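PDB 4ZOB: Lin1840 protein from Listeria innocua serovar 6a, which probably hydrolyses terminal, non-reducing beta-D-glucosyl residues with release of beta-D-glucose, as a beta-glucosidase of glycoside hydrolase family 3. Local coordinates for residues F193-A198 with V208-R213; D404-W409 with P528-G533. The protein carries 1 engineered substitution. All blocks are in the same frame, centred on the assembly; numbering follows the deposited sequence.

Interaction 1: residues F193-A198 with V208-R213; sequences FAAYGA and VNMSTR. With LGC (D-glucono-1,5-lactone), chain D; SO4 (sulfate ion), chain P.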
loop_
_atom_site.group_PDB
_atom_site.type_symbol
_atom_site.label_atom_id
_atom_site.label_comp_id
_atom_site.label_asym_id
_atom_site.label_seq_id
_atom_site.Cartn_x
_atom_site.Cartn_y
_atom_site.Cartn_z
ATOM N N PHE A 193 -12.930 14.345 -5.171
ATOM C CA PHE A 193 -12.397 14.084 -6.517
ATOM C C PHE A 193 -10.894 14.377 -6.532
ATOM O O PHE A 193 -10.539 15.549 -6.410
ATOM C CB PHE A 193 -13.123 14.964 -7.558
ATOM C CG PHE A 193 -13.159 14.371 -8.928
ATOM C CD1 PHE A 193 -13.994 13.329 -9.206
ATOM C CD2 PHE A 193 -12.341 14.856 -9.928
ATOM C CE1 PHE A 193 -14.023 12.762 -10.479
ATOM C CE2 PHE A 193 -12.347 14.298 -11.188
ATOM C CZ PHE A 193 -13.195 13.252 -11.469
ATOM N N ALA A 194 -10.004 13.365 -6.625
ATOM C CA ALA A 194 -10.354 11.934 -6.690
ATOM C C ALA A 194 -9.365 11.022 -5.957
ATOM O O ALA A 194 -8.232 11.404 -5.673
ATOM C CB ALA A 194 -10.474 11.486 -8.136
ATOM N N ALA A 195 -9.835 9.820 -5.646
ATOM C CA ALA A 195 -8.968 8.697 -5.176
ATOM C C ALA A 195 -8.374 8.910 -3.767
ATOM O O ALA A 195 -7.350 8.292 -3.392
ATOM C CB ALA A 195 -7.853 8.419 -6.189
ATOM N N TYR A 196 -9.038 9.788 -3.010
ATOM C CA TYR A 196 -8.547 10.268 -1.695
ATOM C C TYR A 196 -8.381 9.138 -0.680
ATOM O O TYR A 196 -7.532 9.236 0.231
ATOM C CB TYR A 196 -9.551 11.317 -1.153
ATOM C CG TYR A 196 -9.343 11.876 0.245
ATOM C CD1 TYR A 196 -8.082 12.159 0.744
ATOM C CD2 TYR A 196 -10.438 12.191 1.028
ATOM C CE1 TYR A 196 -7.931 12.715 2.000
ATOM C CE2 TYR A 196 -10.290 12.741 2.271
ATOM C CZ TYR A 196 -9.039 13.011 2.748
ATOM O OH TYR A 196 -8.942 13.550 3.992
ATOM N N GLY A 197 -9.197 8.096 -0.857
ATOM C CA GLY A 197 -9.248 6.955 0.056
ATOM C C GLY A 197 -8.117 5.948 -0.047
ATOM O O GLY A 197 -8.037 4.961 0.742
ATOM N N ALA A 198 -7.238 6.184 -1.010
ATOM C CA ALA A 198 -6.108 5.291 -1.203
ATOM C C ALA A 198 -4.889 5.891 -0.465
ATOM O O ALA A 198 -3.764 5.446 -0.683
ATOM C CB ALA A 198 -5.837 5.082 -2.678
ATOM N N VAL A 208 -1.222 9.542 -2.564
ATOM C CA VAL A 208 -2.007 8.507 -3.270
ATOM C C VAL A 208 -1.289 8.223 -4.577
ATOM O O VAL A 208 -0.720 9.096 -5.179
ATOM C CB VAL A 208 -3.468 9.001 -3.518
ATOM C CG1 VAL A 208 -4.199 8.150 -4.534
ATOM C CG2 VAL A 208 -4.227 9.068 -2.195
ATOM N N ASN A 209 -1.294 7.007 -5.038
ATOM C CA ASN A 209 -0.602 6.766 -6.284
ATOM C C ASN A 209 -0.992 5.468 -6.925
ATOM O O ASN A 209 -0.965 4.464 -6.297
ATOM C CB ASN A 209 0.912 6.784 -6.121
ATOM C CG ASN A 209 1.595 6.522 -7.427
ATOM O OD1 ASN A 209 1.972 5.402 -7.692
ATOM N ND2 ASN A 209 1.644 7.517 -8.293
ATOM N N MET A 210 -1.377 5.524 -8.191
ATOM C CA MET A 210 -1.846 4.350 -8.905
ATOM C C MET A 210 -1.802 4.697 -10.374
ATOM O O MET A 210 -1.751 5.872 -10.726
ATOM C CB MET A 210 -3.265 3.948 -8.471
ATOM C CG MET A 210 -4.385 4.818 -9.002
ATOM S SD MET A 210 -4.955 6.153 -7.904
ATOM C CE MET A 210 -5.397 5.259 -6.406
ATOM N N SER A 211 -1.798 3.675 -11.225
ATOM C CA SER A 211 -1.759 3.888 -12.675
ATOM C C SER A 211 -3.058 4.562 -13.081
ATOM O O SER A 211 -4.072 4.422 -12.386
ATOM C CB SER A 211 -1.596 2.588 -13.439
ATOM O OG SER A 211 -2.772 1.802 -13.342
ATOM N N THR A 212 -3.024 5.296 -14.191
ATOM C CA THR A 212 -4.213 5.943 -14.684
ATOM C C THR A 212 -5.244 4.882 -15.018
ATOM O O THR A 212 -6.415 5.074 -14.785
ATOM C CB THR A 212 -3.928 6.854 -15.878
ATOM O OG1 THR A 212 -3.044 7.905 -15.462
ATOM C CG2 THR A 212 -5.219 7.472 -16.418
ATOM N N ARG A 213 -4.835 3.747 -15.533
ATOM C CA ARG A 213 -5.822 2.727 -15.780
ATOM C C ARG A 213 -6.560 2.330 -14.511
ATOM O O ARG A 213 -7.777 2.109 -14.553
ATOM C CB ARG A 213 -5.203 1.491 -16.394
ATOM C CG ARG A 213 -6.222 0.430 -16.773
ATOM C CD ARG A 213 -5.456 -0.775 -17.280
ATOM N NE ARG A 213 -4.429 -1.193 -16.320
ATOM C CZ ARG A 213 -4.660 -1.820 -15.152
ATOM N NH1 ARG A 213 -5.886 -2.171 -14.757
ATOM N NH2 ARG A 213 -3.638 -2.131 -14.369
HETATM C C1 LGC D . -1.347 11.777 -15.431
HETATM C C2 LGC D . -2.183 11.580 -16.667
HETATM O O5 LGC D . -0.587 13.016 -15.188
HETATM O O1 LGC D . -1.325 10.877 -14.593
HETATM O O2 LGC D . -2.125 10.194 -17.018
HETATM C C3 LGC D . -1.723 12.508 -17.791
HETATM O O3 LGC D . -2.602 12.359 -18.916
HETATM C C4 LGC D . -1.737 13.934 -17.229
HETATM O O4 LGC D . -1.541 14.948 -18.228
HETATM C C5 LGC D . -0.645 14.091 -16.160
HETATM C C6 LGC D . -0.780 15.437 -15.432
HETATM O O6 LGC D . -1.843 15.450 -14.478
HETATM S S SO4 P . 0.049 5.858 -15.980
HETATM O O1 SO4 P . 0.777 4.587 -16.231
HETATM O O2 SO4 P . -1.166 5.924 -16.809
HETATM O O3 SO4 P . -0.372 5.823 -14.574
HETATM O O4 SO4 P . 0.959 7.007 -16.258
HETATM O O HOH W 1 -1.974 5.048 -3.058
#
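Two alanine methyls, Ala195 CB and Ala198 CB, meet the branched end of Val208 and the terminal methyl of Met210 in a beta-to-alpha loop of the TIM-barrel-like N-terminal domain. The example illustrates how a chain folding back on itself can trade bumps and hollows: Ala195 O enters the fork of Val208, and Met210 CE enters the groove between the alanine methyls. Segment 193-198 leaves strand 187-193 through a cis peptide bond between Phe193 and Ala194, and 208-213 leads into helix 212-219. In the Val208 fork, CG1, anti to the backbone N (chi1 165°), and CG2 each lie 3.4 Å from Ala195 O, leaving the carbonyl oxygen in the notch between the two methyls. That same oxygen accepts a hydrogen bond from Ala198 N, which tightens the turn and brings both alanine methyls round to one side. CG1 then rests 3.9 Å from Ala198 CB, while CG2 spreads over the carbonyl carbon of Ala198. Met210 bends at chi2 and chi3, which carries CE to 3.8 Å from Ala198 CB and 4.0 Å from Ala195 CB; this fit belongs to one of two modelled conformers and is less certain for that reason. Tyr219 of the following helix touches both alanines and Met210. Farther along, at the subunit interface, Ser211 N bonds Asn209 OD1 of the second subunit. Thr212 N donates a hydrogen bond to O3 of a sulfate, 2.7 Å, probably from the crystallisation liquor and also bonded by Thr212 OG1 of that subunit. Thr212 OG1 and O2 of a lactone share a hydrogen bond of 2.9 Å, either being a possible donor. No direct hydrogen bond crosses the contact; instead one water donates to Ala198 O at 3.0 Å and accepts from Asn209 N at 2.9 Å.

Interaction 2: residues D404-W409 with P528-G533; sequences DILGGW and PGTEAG. With LGC (D-glucono-1,5-lactone), chain C.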
loop_
_atom_site.group_PDB
_atom_site.type_symbol
_atom_site.label_atom_id
_atom_site.label_comp_id
_atom_site.label_asym_id
_atom_site.label_seq_id
_atom_site.Cartn_x
_atom_site.Cartn_y
_atom_site.Cartn_z
ATOM N N ASP A 404 -22.180 8.084 23.074
ATOM C CA ASP A 404 -21.411 8.191 21.804
ATOM C C ASP A 404 -21.789 7.066 20.802
ATOM O O ASP A 404 -21.017 6.170 20.566
ATOM C CB ASP A 404 -19.887 8.187 22.092
ATOM C CG ASP A 404 -19.067 8.650 20.909
ATOM O OD1 ASP A 404 -19.658 8.878 19.831
ATOM O OD2 ASP A 404 -17.835 8.797 21.050
ATOM N N ILE A 405 -22.994 7.123 20.242
ATOM C CA ILE A 405 -23.502 6.100 19.314
ATOM C C ILE A 405 -23.995 6.698 17.973
ATOM O O ILE A 405 -24.481 5.972 17.121
ATOM C CB ILE A 405 -24.606 5.209 19.969
ATOM C CG1 ILE A 405 -25.550 5.984 20.905
ATOM C CG2 ILE A 405 -23.984 4.132 20.832
ATOM C CD1 ILE A 405 -26.530 6.900 20.201
ATOM N N LEU A 406 -23.841 8.002 17.766
ATOM C CA LEU A 406 -24.347 8.665 16.547
ATOM C C LEU A 406 -23.303 8.667 15.413
ATOM O O LEU A 406 -23.597 9.074 14.278
ATOM C CB LEU A 406 -24.695 10.137 16.851
ATOM C CG LEU A 406 -25.592 10.464 18.052
ATOM C CD1 LEU A 406 -25.932 11.934 18.116
ATOM C CD2 LEU A 406 -26.875 9.657 17.983
ATOM N N GLY A 407 -22.072 8.292 15.763
ATOM C CA GLY A 407 -20.992 8.192 14.807
ATOM C C GLY A 407 -20.295 9.505 14.502
ATOM O O GLY A 407 -20.721 10.557 14.974
ATOM N N GLY A 408 -19.223 9.424 13.710
ATOM C CA GLY A 408 -18.486 10.618 13.267
ATOM C C GLY A 408 -19.148 11.379 12.124
ATOM O O GLY A 408 -20.134 10.947 11.553
ATOM N N TRP A 409 -18.608 12.533 11.791
ATOM C CA TRP A 409 -19.271 13.446 10.831
ATOM C C TRP A 409 -20.764 13.634 11.159
ATOM O O TRP A 409 -21.644 13.617 10.278
ATOM C CB TRP A 409 -19.060 12.976 9.383
ATOM C CG TRP A 409 -17.729 13.396 8.837
ATOM C CD1 TRP A 409 -16.658 12.589 8.551
ATOM C CD2 TRP A 409 -17.324 14.728 8.547
ATOM N NE1 TRP A 409 -15.600 13.352 8.108
ATOM C CE2 TRP A 409 -15.988 14.671 8.089
ATOM C CE3 TRP A 409 -17.950 15.969 8.652
ATOM C CZ2 TRP A 409 -15.290 15.809 7.702
ATOM C CZ3 TRP A 409 -17.256 17.101 8.264
ATOM C CH2 TRP A 409 -15.939 17.020 7.801
ATOM N N PRO A 528 -25.169 3.320 14.797
ATOM C CA PRO A 528 -26.446 3.367 14.054
ATOM C C PRO A 528 -27.138 4.742 13.992
ATOM O O PRO A 528 -27.990 4.935 13.137
ATOM C CB PRO A 528 -27.322 2.338 14.799
ATOM C CG PRO A 528 -26.365 1.492 15.576
ATOM C CD PRO A 528 -25.277 2.451 15.982
ATOM N N GLY A 529 -26.773 5.682 14.863
ATOM C CA GLY A 529 -27.424 6.999 14.865
ATOM C C GLY A 529 -28.407 7.220 16.025
ATOM O O GLY A 529 -28.257 6.669 17.108
ATOM N N THR A 530 -29.433 8.019 15.799
ATOM C CA THR A 530 -30.277 8.499 16.912
ATOM C C THR A 530 -31.015 7.403 17.689
ATOM O O THR A 530 -31.172 7.522 18.911
ATOM C CB THR A 530 -31.242 9.549 16.396
ATOM O OG1 THR A 530 -30.462 10.629 15.891
ATOM C CG2 THR A 530 -32.124 10.057 17.490
ATOM N N GLU A 531 -31.412 6.334 16.990
ATOM C CA GLU A 531 -32.156 5.225 17.603
ATOM C C GLU A 531 -31.315 3.966 17.863
ATOM O O GLU A 531 -31.852 2.867 17.981
ATOM C CB GLU A 531 -33.360 4.853 16.713
ATOM C CG GLU A 531 -34.415 5.945 16.548
ATOM C CD GLU A 531 -35.371 6.011 17.715
ATOM O OE1 GLU A 531 -36.200 5.085 17.863
ATOM O OE2 GLU A 531 -35.288 6.987 18.475
ATOM N N ALA A 532 -30.001 4.131 17.958
ATOM C CA ALA A 532 -29.049 3.020 18.171
ATOM C C ALA A 532 -29.539 1.958 19.160
ATOM O O ALA A 532 -29.543 0.761 18.866
ATOM C CB ALA A 532 -27.694 3.580 18.622
ATOM N N GLY A 533 -29.962 2.411 20.334
ATOM C CA GLY A 533 -30.414 1.511 21.409
ATOM C C GLY A 533 -31.549 0.589 21.004
ATOM O O GLY A 533 -31.552 -0.594 21.334
HETATM C C1 LGC C . -13.012 18.978 5.322
HETATM C C2 LGC C . -13.419 17.661 4.725
HETATM O O5 LGC C . -13.997 20.016 5.542
HETATM O O1 LGC C . -11.843 19.204 5.659
HETATM O O2 LGC C . -12.386 17.262 3.852
HETATM C C3 LGC C . -14.661 17.714 3.848
HETATM O O3 LGC C . -15.115 16.357 3.555
HETATM C C4 LGC C . -15.696 18.662 4.505
HETATM O O4 LGC C . -16.876 18.770 3.711
HETATM C C5 LGC C . -15.088 20.041 4.641
HETATM C C6 LGC C . -16.085 21.086 5.174
HETATM O O6 LGC C . -16.894 20.546 6.213
#
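Ile405 turns CG1 between its backbone N and carbonyl carbon (chi1 38°), which sets it against the turn 529-532; Leu406, with CG anti to its own carbonyl carbon (chi1 -51°), starts away from the turn, and its CD2 branch comes back to Gly529 O. This is a loop packed on the type I beta turn, Gly529 to Ala532, that leads into helix 532-541 in the alpha/beta C-terminal domain. The two side chains close on Gly529 O: Ile405 CD1 lies 3.6 Å from it and Leu406 CD2 3.4 Å, while the oxygen itself accepts a hydrogen bond from Ala532 N across the turn. Behind it, the methyl of Ala532 abuts Ile405 CB at 3.7 Å, and Phe505 of strand 500-505 packs on both Ile405 and Pro528. The backbones approach to 3.9 Å between Gly529 CA and Leu406 CA. Thr530 OG1 accepts a hydrogen bond from Val99 N, in the N-terminal domain. The one direct hydrogen bond across the contact runs from Gly529 N to Ile405 O, 3.2 Å long, with an N-H...O angle of 156° and the donor tilted modestly from the carbonyl plane.

How the interactions relate
Interaction 1 belongs to the N-terminal domain and interaction 2 to the C-terminal domain. Their centres are 30 Å apart, but their nearest atoms come within about 8 Å without touching. What relates them is the lactone in the pocket between the domains. Lys191 and His192, immediately before 193-198, bond it, together with Asp91, Arg149 and Asp270. Tyr196, pointing away from the packing made by its neighbours Ala195 and Ala198, has OH 5.1 Å from lactone O2 and bonds Arg149. Segment 404-409 packs through Ile405 and Leu406 and borders the pocket through Trp409, whose CH2 is 3.7 Å from lactone C4. The lactone bonded by Thr212 is a separate molecule.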